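Local coordinates for BLUF domain-containing protein (Acinetobacter baumannii, PDB 6W6Z), which probably acts as a blue-light photoreceptor of the BLUF family, holding flavin mononucleotide as its chromophore, at residues A[7-12]-A[71-76]; A[44-49]-A[112-117]; A[93-98]-A[135-140]. All coordinates share one frame; numbering follows the deposited sequence.

All three contacts involve the mixed sheet of the BLUF domain. Contact 1 joins strand 2-11 to one edge strand, 73-83. Contact 2 places the loop 112-117 on the hairpin of strands 39-45 and 48-54, and contact 3 sets 135-140 across the other edge strand, 95-98. Contacts 1 and 2 have centres about 12 Å apart and touch through strand pairing, Ser-9 O to Phe-49 N at 2.9 Å. Contacts 2 and 3, with centres about 16 Å apart, meet at Tyr-44 and Val-97. Contacts 1 and 3 lie about 8 Å apart at their nearest atoms. All three reach the flavin: Tyr-7, Arg-72 and His-73 from contact 1, Phe-49 from contact 2, Met-94 from contact 3.

Contact 1 of 3, residues A[7-12]-A[71-76]; sequences YASQRN and QRHYNI. With FMN (flavin mononucleotide), chain B.
Gln-71 meets Asn-12 where strand 73-83, at one side of the BLUF-domain sheet, comes to pair antiparallel with strand 2-11. ND2 of Asn-12 donates to Gln-71 O (2.9 Å), which lies almost in the plane of the Asn-12 amide. OD1 of that amide takes Lys-14 N, so both ends of the group are engaged and its flip is fixed. Arg-72 divides its role: its carbonyl accepts Asn-12 N at 2.9 Å, with the donor 49° out of the carbonyl plane, while its side chain points away from strand 2-11 and runs to the flavin. There FMN O3' sits in the guanidinium plane, 3.0 Å from Arg-72 NH2, and the same nitrogen forms salt bridges with Asp-70 and Glu-28, which also bind the flavin. The chi1 of 69° at His-73 sets the imidazole between two carbons, FMN C8M over the centre of one face and Ile-76 CD1 over the centre of the other, with ND1 facing Ser-9. ND1 is hydrogen-bonded to Ser-9 OG at 2.9 Å and NE2 to Ile-67 O, two bonds that fix the ring's rotation. CE1, at the edge, faces Tyr-7 OH, which is itself hydrogen-bonded to Gln-51. Tyr-74 forms the hydrogen-bonded pair with Gln-10; its N and O both bond to the facing backbone, and its ring runs alongside the glutamine with Gln-10 CB in CH-pi contact, 4.0 Å from the Tyr-74 ring centroid. Glu-13 ties these two side chains together, receiving Tyr-74 OH and Gln-10 NE2 on separate oxygens. After the corner at Asn-75, Ile-76 brings its CA to 3.5 Å from Ala-8 O in a weak CA-H...O contact, and its CG2 lies 4.0 Å from Tyr-7 CD1.

Contact 2 of 3, residues A[44-49]-A[112-117]; sequences YADNAF and ENTFNP
Asp-46 reaches from a hairpin turn into the loop that holds Phe-115, and the two side chains pass at a slant, carboxylate and phenyl planes 58° apart. The decisive bond runs to the backbone: Phe-115 N donates to Asp-46 OD2 at 3.0 Å, nearly straight, but arriving from above the carboxylate plane. The same oxygen lies 3.4 Å from Phe-115 CD2. OD1 forms a salt bridge with Arg-99, so the two oxygens serve different partners and hold the carboxylate in its orientation. Asp-46 and Asn-47 form the two-residue loop of a beta hairpin; both have left-handed backbone angles, close to a type I' turn, and Ala-45 and Ala-48 close it with a pair of backbone hydrogen bonds.

Asn-116 brings its amide against the methyl of Ala-48, with CB of Ala-48 3.3 Å from Asn-116 OD1 and almost as near to CG and ND2. A chi1 of -177°, with CG anti to the backbone N, lays the amide there; OD1 accepts Leu-118 N in an Asx turn across Pro-117, while ND2 bonds to Gln-10 OE1. Asn-116 N, by contrast, is buried with no partner in the model. Pro-117 fits its ring to the start of the second strand: its CD is 3.7 Å from Ala-48 CB and its CG 3.4 Å from Phe-49 O.

Phe-49 itself points away from the loop, toward helix 18-36 and the flavin. The loop 112-117 therefore covers the hairpin on the side remote from that helix, linking helix 101-109, on which Phe-115 packs, to the lead-in of helix 125-134.

Contact 3 of 3, residues A[93-98]-A[135-140]; sequences SMKYVQ and AEQTKM
The ring of Tyr-96 has the carbonyl oxygen of Thr-138 at its edge, in plane, 3.5 Å from Tyr-96 CD2. Met-140 approaches the same ring obliquely: its CG lies 3.5 Å from Tyr-96 CD2, and its sulfur stands 4.9 Å from the Tyr-96 ring centroid, 66° off the ring normal, an oblique Met-aromatic contact. Bends at chi2 and chi3 curl the methionine chain so that Met-140 SD also comes close to Tyr-96 CE2. Leu-22, Leu-26 and Arg-30 of helix 18-36 pack on this tyrosine too.

The other flat group is the amide of Gln-137. Its OE1 accepts Tyr-96 N at 3.0 Å, on a lone pair in the carbonyl plane, while its chain and that of Lys-95 run antiparallel, passing one another.

Strand 95-98 is outermost in the BLUF-domain sheet, pairing in parallel with strand 39-45 along one side. On its other side Tyr-96 turns its N and O toward 135-140, which runs at about 100° to the strand, end to end, instead of adding another strand. Gln-137 meets the N, and Thr-138 N donates to Tyr-96 O at 2.8 Å. Farther along, Thr-138 OG1 receives a weak bond from Gln-98 N.

Lys-95, with CG anti to the backbone N (chi1 -172°) and the rest of its chain extended, carries NZ to the C-terminal end of helix 125-134. There it bonds to Ala-135 O (2.8 Å) and also to Leu-132 O, where its positive charge would be expected to interact favourably with the helix dipole. Val-97 CG1 touches Ala-135 CB at 3.6 Å.

Contact 1 of 3, residues A[7-12]-A[71-76]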
loop_
_atom_site.group_PDB
_atom_site.type_symbol
_atom_site.label_atom_id
_atom_site.label_comp_id
_atom_site.label_asym_id
_atom_site.label_seq_id
_atom_site.Cartn_x
_atom_site.Cartn_y
_atom_site.Cartn_z
ATOM N N TYR A 7 0.550 -4.211 6.011
ATOM C CA TYR A 7 1.116 -3.374 7.078
ATOM C C TYR A 7 0.580 -1.967 6.922
ATOM O O TYR A 7 0.082 -1.545 5.865
ATOM C CB TYR A 7 2.649 -3.453 7.068
ATOM C CG TYR A 7 3.235 -2.617 5.965
ATOM C CD1 TYR A 7 3.472 -1.263 6.159
ATOM C CD2 TYR A 7 3.439 -3.149 4.699
ATOM C CE1 TYR A 7 3.940 -0.467 5.121
ATOM C CE2 TYR A 7 3.935 -2.363 3.665
ATOM C CZ TYR A 7 4.167 -1.014 3.876
ATOM O OH TYR A 7 4.585 -0.225 2.847
ATOM N N ALA A 8 0.703 -1.212 8.003
ATOM C CA ALA A 8 0.402 0.216 7.956
ATOM C C ALA A 8 1.623 0.963 8.507
ATOM O O ALA A 8 2.476 0.353 9.222
ATOM C CB ALA A 8 -0.892 0.513 8.694
ATOM N N SER A 9 1.777 2.212 8.105
ATOM C CA SER A 9 2.965 3.040 8.464
ATOM C C SER A 9 2.558 4.511 8.542
ATOM O O SER A 9 1.506 4.885 8.004
ATOM C CB SER A 9 4.096 2.871 7.472
ATOM O OG SER A 9 3.731 3.431 6.219
ATOM N N GLN A 10 3.378 5.303 9.218
ATOM C CA GLN A 10 3.224 6.778 9.259
ATOM C C GLN A 10 4.096 7.382 8.159
ATOM O O GLN A 10 5.291 6.999 7.980
ATOM C CB GLN A 10 3.601 7.300 10.644
ATOM C CG GLN A 10 3.219 8.759 10.827
ATOM C CD GLN A 10 1.729 8.978 10.973
ATOM O OE1 GLN A 10 0.968 8.048 11.176
ATOM N NE2 GLN A 10 1.297 10.227 10.908
ATOM N N ARG A 11 3.543 8.309 7.399
ATOM C CA ARG A 11 4.379 8.981 6.392
ATOM C C ARG A 11 5.406 9.841 7.124
ATOM O O ARG A 11 5.015 10.486 8.104
ATOM C CB ARG A 11 3.541 9.881 5.492
ATOM C CG ARG A 11 4.414 10.563 4.462
ATOM C CD ARG A 11 3.611 11.488 3.621
ATOM N NE ARG A 11 3.503 12.825 4.178
ATOM C CZ ARG A 11 4.441 13.761 4.042
ATOM N NH1 ARG A 11 5.572 13.488 3.400
ATOM N NH2 ARG A 11 4.243 14.952 4.574
ATOM N N ASN A 12 6.648 9.889 6.631
ATOM C CA ASN A 12 7.696 10.778 7.218
ATOM C C ASN A 12 7.363 12.242 6.930
ATOM O O ASN A 12 7.730 12.731 5.861
ATOM C CB ASN A 12 9.094 10.436 6.737
ATOM C CG ASN A 12 10.178 11.190 7.491
ATOM O OD1 ASN A 12 9.898 12.165 8.175
ATOM N ND2 ASN A 12 11.420 10.735 7.379
ATOM N N GLN A 71 13.213 5.630 3.856
ATOM C CA GLN A 71 13.238 6.972 4.529
ATOM C C GLN A 71 11.847 7.649 4.548
ATOM O O GLN A 71 11.586 8.564 5.411
ATOM C CB GLN A 71 14.218 7.866 3.767
ATOM C CG GLN A 71 14.427 9.232 4.406
ATOM C CD GLN A 71 13.478 10.306 3.929
ATOM O OE1 GLN A 71 12.919 10.233 2.838
ATOM N NE2 GLN A 71 13.320 11.335 4.752
ATOM N N ARG A 72 10.972 7.269 3.629
ATOM C CA ARG A 72 9.699 8.023 3.344
ATOM C C ARG A 72 8.577 7.662 4.322
ATOM O O ARG A 72 7.484 8.347 4.342
ATOM C CB ARG A 72 9.335 7.815 1.877
ATOM C CG ARG A 72 10.287 8.564 0.960
ATOM C CD ARG A 72 10.225 8.191 -0.486
ATOM N NE ARG A 72 10.669 6.833 -0.736
ATOM C CZ ARG A 72 10.777 6.331 -1.949
ATOM N NH1 ARG A 72 10.513 7.106 -2.994
ATOM N NH2 ARG A 72 11.155 5.080 -2.133
ATOM N N HIS A 73 8.766 6.654 5.156
ATOM C CA HIS A 73 7.787 6.295 6.208
ATOM C C HIS A 73 8.528 5.707 7.417
ATOM O O HIS A 73 9.770 5.503 7.292
ATOM C CB HIS A 73 6.693 5.382 5.643
ATOM C CG HIS A 73 7.168 4.017 5.272
ATOM N ND1 HIS A 73 6.292 3.010 5.003
ATOM C CD2 HIS A 73 8.412 3.501 5.104
ATOM C CE1 HIS A 73 6.968 1.909 4.706
ATOM N NE2 HIS A 73 8.278 2.176 4.739
ATOM N N TYR A 74 7.814 5.564 8.532
ATOM C CA TYR A 74 8.345 5.096 9.839
ATOM C C TYR A 74 7.194 4.548 10.673
ATOM O O TYR A 74 6.021 4.619 10.220
ATOM C CB TYR A 74 9.081 6.224 10.576
ATOM C CG TYR A 74 8.171 7.326 11.069
ATOM C CD1 TYR A 74 7.679 8.314 10.231
ATOM C CD2 TYR A 74 7.849 7.405 12.408
ATOM C CE1 TYR A 74 6.830 9.300 10.708
ATOM C CE2 TYR A 74 7.048 8.404 12.904
ATOM C CZ TYR A 74 6.503 9.338 12.050
ATOM O OH TYR A 74 5.694 10.290 12.608
ATOM N N ASN A 75 7.501 3.977 11.851
ATOM C CA ASN A 75 6.439 3.436 12.737
ATOM C C ASN A 75 5.675 2.341 11.966
ATOM O O ASN A 75 4.454 2.353 11.956
ATOM C CB ASN A 75 5.466 4.547 13.163
ATOM C CG ASN A 75 4.633 4.213 14.386
ATOM O OD1 ASN A 75 5.092 4.413 15.501
ATOM N ND2 ASN A 75 3.399 3.747 14.194
ATOM N N ILE A 76 6.375 1.403 11.355
ATOM C CA ILE A 76 5.717 0.347 10.529
ATOM C C ILE A 76 4.978 -0.578 11.506
ATOM O O ILE A 76 5.613 -1.074 12.426
ATOM C CB ILE A 76 6.713 -0.402 9.611
ATOM C CG1 ILE A 76 7.142 0.374 8.361
ATOM C CG2 ILE A 76 6.133 -1.735 9.153
ATOM C CD1 ILE A 76 7.976 1.602 8.573
HETATM N N1 FMN B . 9.132 -0.824 -3.636
HETATM C C2 FMN B . 8.741 -1.849 -4.412
HETATM O O2 FMN B . 9.618 -2.383 -5.164
HETATM N N3 FMN B . 7.510 -2.393 -4.313
HETATM C C4 FMN B . 6.563 -1.906 -3.496
HETATM O O4 FMN B . 5.430 -2.374 -3.429
HETATM C C4A FMN B . 6.897 -0.752 -2.670
HETATM N N5 FMN B . 6.038 -0.185 -1.849
HETATM C C5A FMN B . 6.466 0.841 -1.070
HETATM C C6 FMN B . 5.548 1.422 -0.225
HETATM C C7 FMN B . 5.927 2.450 0.620
HETATM C C7M FMN B . 4.875 3.048 1.502
HETATM C C8 FMN B . 7.267 3.056 0.528
HETATM C C8M FMN B . 7.604 4.223 1.444
HETATM C C9 FMN B . 8.186 2.463 -0.322
HETATM C C9A FMN B . 7.809 1.408 -1.144
HETATM N N10 FMN B . 8.686 0.835 -2.056
HETATM C C10 FMN B . 8.260 -0.250 -2.796
HETATM C "C1'" FMN B . 10.092 1.324 -2.257
HETATM C "C2'" FMN B . 11.184 0.572 -1.530
HETATM O "O2'" FMN B . 11.142 0.934 -0.141
HETATM C "C3'" FMN B . 12.541 0.996 -2.150
HETATM O "O3'" FMN B . 12.630 2.417 -2.307
HETATM C "C4'" FMN B . 12.758 0.464 -3.552
HETATM O "O4'" FMN B . 12.579 -0.971 -3.558
HETATM C "C5'" FMN B . 14.194 0.778 -4.039
HETATM O "O5'" FMN B . 15.221 0.152 -3.240
HETATM P P FMN B . 16.828 0.246 -3.589
HETATM O O1P FMN B . 17.289 1.431 -2.761
HETATM O O2P FMN B . 17.322 -1.113 -3.126
HETATM O O3P FMN B . 16.962 0.490 -5.081
#

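Contact 2 of 3, residues A[44-49]-A[112-117]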
loop_
_atom_site.group_PDB
_atom_site.type_symbol
_atom_site.label_atom_id
_atom_site.label_comp_id
_atom_site.label_asym_id
_atom_site.label_seq_id
_atom_site.Cartn_x
_atom_site.Cartn_y
_atom_site.Cartn_z
ATOM N N TYR A 44 -3.105 5.710 0.741
ATOM C CA TYR A 44 -2.505 6.858 1.451
ATOM C C TYR A 44 -3.628 7.760 1.918
ATOM O O TYR A 44 -4.452 8.155 1.072
ATOM C CB TYR A 44 -1.544 7.652 0.554
ATOM C CG TYR A 44 -1.016 8.866 1.271
ATOM C CD1 TYR A 44 -0.059 8.740 2.268
ATOM C CD2 TYR A 44 -1.593 10.111 1.076
ATOM C CE1 TYR A 44 0.364 9.837 3.004
ATOM C CE2 TYR A 44 -1.157 11.227 1.774
ATOM C CZ TYR A 44 -0.210 11.084 2.773
ATOM O OH TYR A 44 0.197 12.173 3.500
ATOM N N ALA A 45 -3.607 8.150 3.183
ATOM C CA ALA A 45 -4.504 9.208 3.695
ATOM C C ALA A 45 -3.982 9.700 5.033
ATOM O O ALA A 45 -3.289 8.917 5.760
ATOM C CB ALA A 45 -5.895 8.655 3.851
ATOM N N ASP A 46 -4.262 10.954 5.363
ATOM C CA ASP A 46 -4.015 11.460 6.732
ATOM C C ASP A 46 -2.575 11.120 7.177
ATOM O O ASP A 46 -2.369 10.657 8.327
ATOM C CB ASP A 46 -5.101 10.889 7.659
ATOM C CG ASP A 46 -6.446 11.569 7.500
ATOM O OD1 ASP A 46 -6.585 12.299 6.532
ATOM O OD2 ASP A 46 -7.340 11.387 8.378
ATOM N N ASN A 47 -1.588 11.395 6.327
ATOM C CA ASN A 47 -0.127 11.232 6.604
ATOM C C ASN A 47 0.200 9.792 6.987
ATOM O O ASN A 47 1.114 9.602 7.809
ATOM C CB ASN A 47 0.368 12.174 7.710
ATOM C CG ASN A 47 0.442 13.617 7.242
ATOM O OD1 ASN A 47 0.715 13.883 6.068
ATOM N ND2 ASN A 47 0.192 14.554 8.144
ATOM N N ALA A 48 -0.451 8.803 6.385
ATOM C CA ALA A 48 -0.176 7.388 6.715
ATOM C C ALA A 48 -0.460 6.507 5.512
ATOM O O ALA A 48 -1.217 6.934 4.617
ATOM C CB ALA A 48 -0.993 6.973 7.923
ATOM N N PHE A 49 0.168 5.340 5.499
ATOM C CA PHE A 49 0.003 4.327 4.430
ATOM C C PHE A 49 -0.607 3.046 4.979
ATOM O O PHE A 49 -0.420 2.639 6.116
ATOM C CB PHE A 49 1.355 3.992 3.817
ATOM C CG PHE A 49 2.067 5.110 3.133
ATOM C CD1 PHE A 49 1.695 5.503 1.839
ATOM C CD2 PHE A 49 3.156 5.735 3.735
ATOM C CE1 PHE A 49 2.411 6.484 1.175
ATOM C CE2 PHE A 49 3.833 6.754 3.075
ATOM C CZ PHE A 49 3.468 7.114 1.785
ATOM N N GLU A 112 -14.043 5.838 14.348
ATOM C CA GLU A 112 -12.789 6.599 14.122
ATOM C C GLU A 112 -13.160 7.972 13.571
ATOM O O GLU A 112 -14.129 8.080 12.811
ATOM C CB GLU A 112 -11.867 5.825 13.191
ATOM C CG GLU A 112 -11.513 4.439 13.695
ATOM C CD GLU A 112 -10.971 4.352 15.106
ATOM O OE1 GLU A 112 -11.102 3.288 15.686
ATOM O OE2 GLU A 112 -10.404 5.324 15.598
ATOM N N ASN A 113 -12.414 8.995 13.946
ATOM C CA ASN A 113 -12.620 10.355 13.402
ATOM C C ASN A 113 -11.400 10.768 12.571
ATOM O O ASN A 113 -11.389 11.917 12.149
ATOM C CB ASN A 113 -12.909 11.349 14.523
ATOM C CG ASN A 113 -11.721 11.585 15.425
ATOM O OD1 ASN A 113 -10.810 10.766 15.482
ATOM N ND2 ASN A 113 -11.720 12.726 16.099
ATOM N N THR A 114 -10.438 9.873 12.324
ATOM C CA THR A 114 -9.405 10.051 11.270
ATOM C C THR A 114 -9.403 8.821 10.367
ATOM O O THR A 114 -10.024 7.834 10.690
ATOM C CB THR A 114 -8.025 10.360 11.855
ATOM O OG1 THR A 114 -7.550 9.224 12.589
ATOM C CG2 THR A 114 -8.051 11.585 12.745
ATOM N N PHE A 115 -8.758 8.915 9.221
ATOM C CA PHE A 115 -8.760 7.858 8.189
ATOM C C PHE A 115 -7.363 7.242 8.096
ATOM O O PHE A 115 -6.966 6.689 7.044
ATOM C CB PHE A 115 -9.282 8.552 6.942
ATOM C CG PHE A 115 -10.536 9.313 7.259
ATOM C CD1 PHE A 115 -11.705 8.608 7.506
ATOM C CD2 PHE A 115 -10.537 10.691 7.399
ATOM C CE1 PHE A 115 -12.879 9.275 7.809
ATOM C CE2 PHE A 115 -11.703 11.350 7.721
ATOM C CZ PHE A 115 -12.870 10.637 7.935
ATOM N N ASN A 116 -6.653 7.325 9.199
ATOM C CA ASN A 116 -5.269 6.810 9.337
ATOM C C ASN A 116 -5.369 5.301 9.492
ATOM O O ASN A 116 -5.953 4.804 10.446
ATOM C CB ASN A 116 -4.561 7.478 10.513
ATOM C CG ASN A 116 -3.117 7.064 10.699
ATOM O OD1 ASN A 116 -2.739 5.912 10.457
ATOM N ND2 ASN A 116 -2.306 8.018 11.134
ATOM N N PRO A 117 -4.798 4.526 8.548
ATOM C CA PRO A 117 -4.902 3.079 8.605
ATOM C C PRO A 117 -4.146 2.427 9.771
ATOM O O PRO A 117 -4.390 1.281 10.057
ATOM C CB PRO A 117 -4.351 2.581 7.254
ATOM C CG PRO A 117 -3.638 3.759 6.652
ATOM C CD PRO A 117 -4.083 5.011 7.368
#

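Contact 3 of 3, residues A[93-98]-A[135-140]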
loop_
_atom_site.group_PDB
_atom_site.type_symbol
_atom_site.label_atom_id
_atom_site.label_comp_id
_atom_site.label_asym_id
_atom_site.label_seq_id
_atom_site.Cartn_x
_atom_site.Cartn_y
_atom_site.Cartn_z
ATOM N N SER A 93 0.252 -4.283 -10.413
ATOM C CA SER A 93 1.631 -4.330 -9.867
ATOM C C SER A 93 1.672 -3.561 -8.537
ATOM O O SER A 93 2.164 -4.138 -7.527
ATOM C CB SER A 93 2.627 -3.839 -10.870
ATOM O OG SER A 93 2.697 -4.812 -11.908
ATOM N N MET A 94 1.053 -2.402 -8.519
ATOM C CA MET A 94 0.723 -1.678 -7.259
ATOM C C MET A 94 -0.394 -0.672 -7.507
ATOM O O MET A 94 -0.107 0.424 -8.025
ATOM C CB MET A 94 1.936 -0.932 -6.712
ATOM C CG MET A 94 1.686 -0.362 -5.324
ATOM S SD MET A 94 0.933 -1.495 -4.109
ATOM C CE MET A 94 2.082 -2.866 -4.226
ATOM N N LYS A 95 -1.614 -1.027 -7.109
ATOM C CA LYS A 95 -2.789 -0.146 -7.202
ATOM C C LYS A 95 -2.549 1.000 -6.225
ATOM O O LYS A 95 -1.988 0.760 -5.166
ATOM C CB LYS A 95 -4.083 -0.885 -6.851
ATOM C CG LYS A 95 -5.356 -0.103 -7.098
ATOM C CD LYS A 95 -6.603 -0.842 -6.721
ATOM C CE LYS A 95 -7.852 -0.194 -7.256
ATOM N NZ LYS A 95 -9.057 -0.972 -6.917
ATOM N N TYR A 96 -3.011 2.176 -6.576
ATOM C CA TYR A 96 -2.997 3.333 -5.670
ATOM C C TYR A 96 -4.426 3.762 -5.396
ATOM O O TYR A 96 -5.154 4.074 -6.349
ATOM C CB TYR A 96 -2.185 4.464 -6.266
ATOM C CG TYR A 96 -2.038 5.622 -5.316
ATOM C CD1 TYR A 96 -1.507 5.435 -4.048
ATOM C CD2 TYR A 96 -2.458 6.874 -5.652
ATOM C CE1 TYR A 96 -1.352 6.483 -3.161
ATOM C CE2 TYR A 96 -2.293 7.943 -4.788
ATOM C CZ TYR A 96 -1.779 7.739 -3.521
ATOM O OH TYR A 96 -1.635 8.791 -2.658
ATOM N N VAL A 97 -4.770 3.856 -4.112
ATOM C CA VAL A 97 -6.102 4.335 -3.642
ATOM C C VAL A 97 -5.922 5.421 -2.584
ATOM O O VAL A 97 -5.133 5.243 -1.656
ATOM C CB VAL A 97 -6.911 3.151 -3.092
ATOM C CG1 VAL A 97 -8.286 3.563 -2.624
ATOM C CG2 VAL A 97 -7.000 2.045 -4.103
ATOM N N GLN A 98 -6.671 6.508 -2.697
ATOM C CA GLN A 98 -6.676 7.561 -1.659
ATOM C C GLN A 98 -8.048 7.558 -0.999
ATOM O O GLN A 98 -8.857 6.737 -1.356
ATOM C CB GLN A 98 -6.305 8.923 -2.251
ATOM C CG GLN A 98 -4.867 8.954 -2.765
ATOM C CD GLN A 98 -4.374 10.346 -3.083
ATOM O OE1 GLN A 98 -3.163 10.601 -3.066
ATOM N NE2 GLN A 98 -5.308 11.234 -3.390
ATOM N N ALA A 135 -12.587 0.248 -5.010
ATOM C CA ALA A 135 -12.224 1.661 -5.264
ATOM C C ALA A 135 -11.703 1.858 -6.701
ATOM O O ALA A 135 -10.979 0.978 -7.239
ATOM C CB ALA A 135 -11.197 2.122 -4.246
ATOM N N GLU A 136 -12.074 2.989 -7.314
ATOM C CA GLU A 136 -11.450 3.502 -8.566
ATOM C C GLU A 136 -9.988 3.799 -8.222
ATOM O O GLU A 136 -9.782 4.466 -7.210
ATOM C CB GLU A 136 -12.129 4.805 -9.031
ATOM N N GLN A 137 -9.014 3.324 -8.981
ATOM C CA GLN A 137 -7.604 3.697 -8.722
ATOM C C GLN A 137 -7.440 5.218 -8.843
ATOM O O GLN A 137 -8.029 5.830 -9.790
ATOM C CB GLN A 137 -6.657 2.956 -9.652
ATOM C CG GLN A 137 -5.250 3.557 -9.679
ATOM C CD GLN A 137 -4.313 2.514 -10.210
ATOM O OE1 GLN A 137 -3.489 1.989 -9.498
ATOM N NE2 GLN A 137 -4.545 2.103 -11.451
ATOM N N THR A 138 -6.648 5.826 -7.951
ATOM C CA THR A 138 -6.257 7.255 -8.040
ATOM C C THR A 138 -5.112 7.389 -9.052
ATOM O O THR A 138 -4.012 6.834 -8.803
ATOM C CB THR A 138 -5.888 7.813 -6.662
ATOM O OG1 THR A 138 -7.013 7.618 -5.800
ATOM C CG2 THR A 138 -5.454 9.260 -6.719
ATOM N N LYS A 139 -5.333 8.096 -10.160
ATOM C CA LYS A 139 -4.273 8.306 -11.185
ATOM C C LYS A 139 -3.279 9.329 -10.652
ATOM O O LYS A 139 -3.755 10.334 -10.076
ATOM C CB LYS A 139 -4.872 8.803 -12.507
ATOM N N MET A 140 -1.967 9.123 -10.851
ATOM C CA MET A 140 -0.931 10.029 -10.283
ATOM C C MET A 140 0.093 10.573 -11.304
ATOM O O MET A 140 0.969 11.385 -10.869
ATOM C CB MET A 140 -0.198 9.294 -9.163
ATOM C CG MET A 140 -1.121 9.095 -7.970
ATOM S SD MET A 140 -1.640 10.662 -7.210
ATOM C CE MET A 140 -0.130 11.094 -6.345
#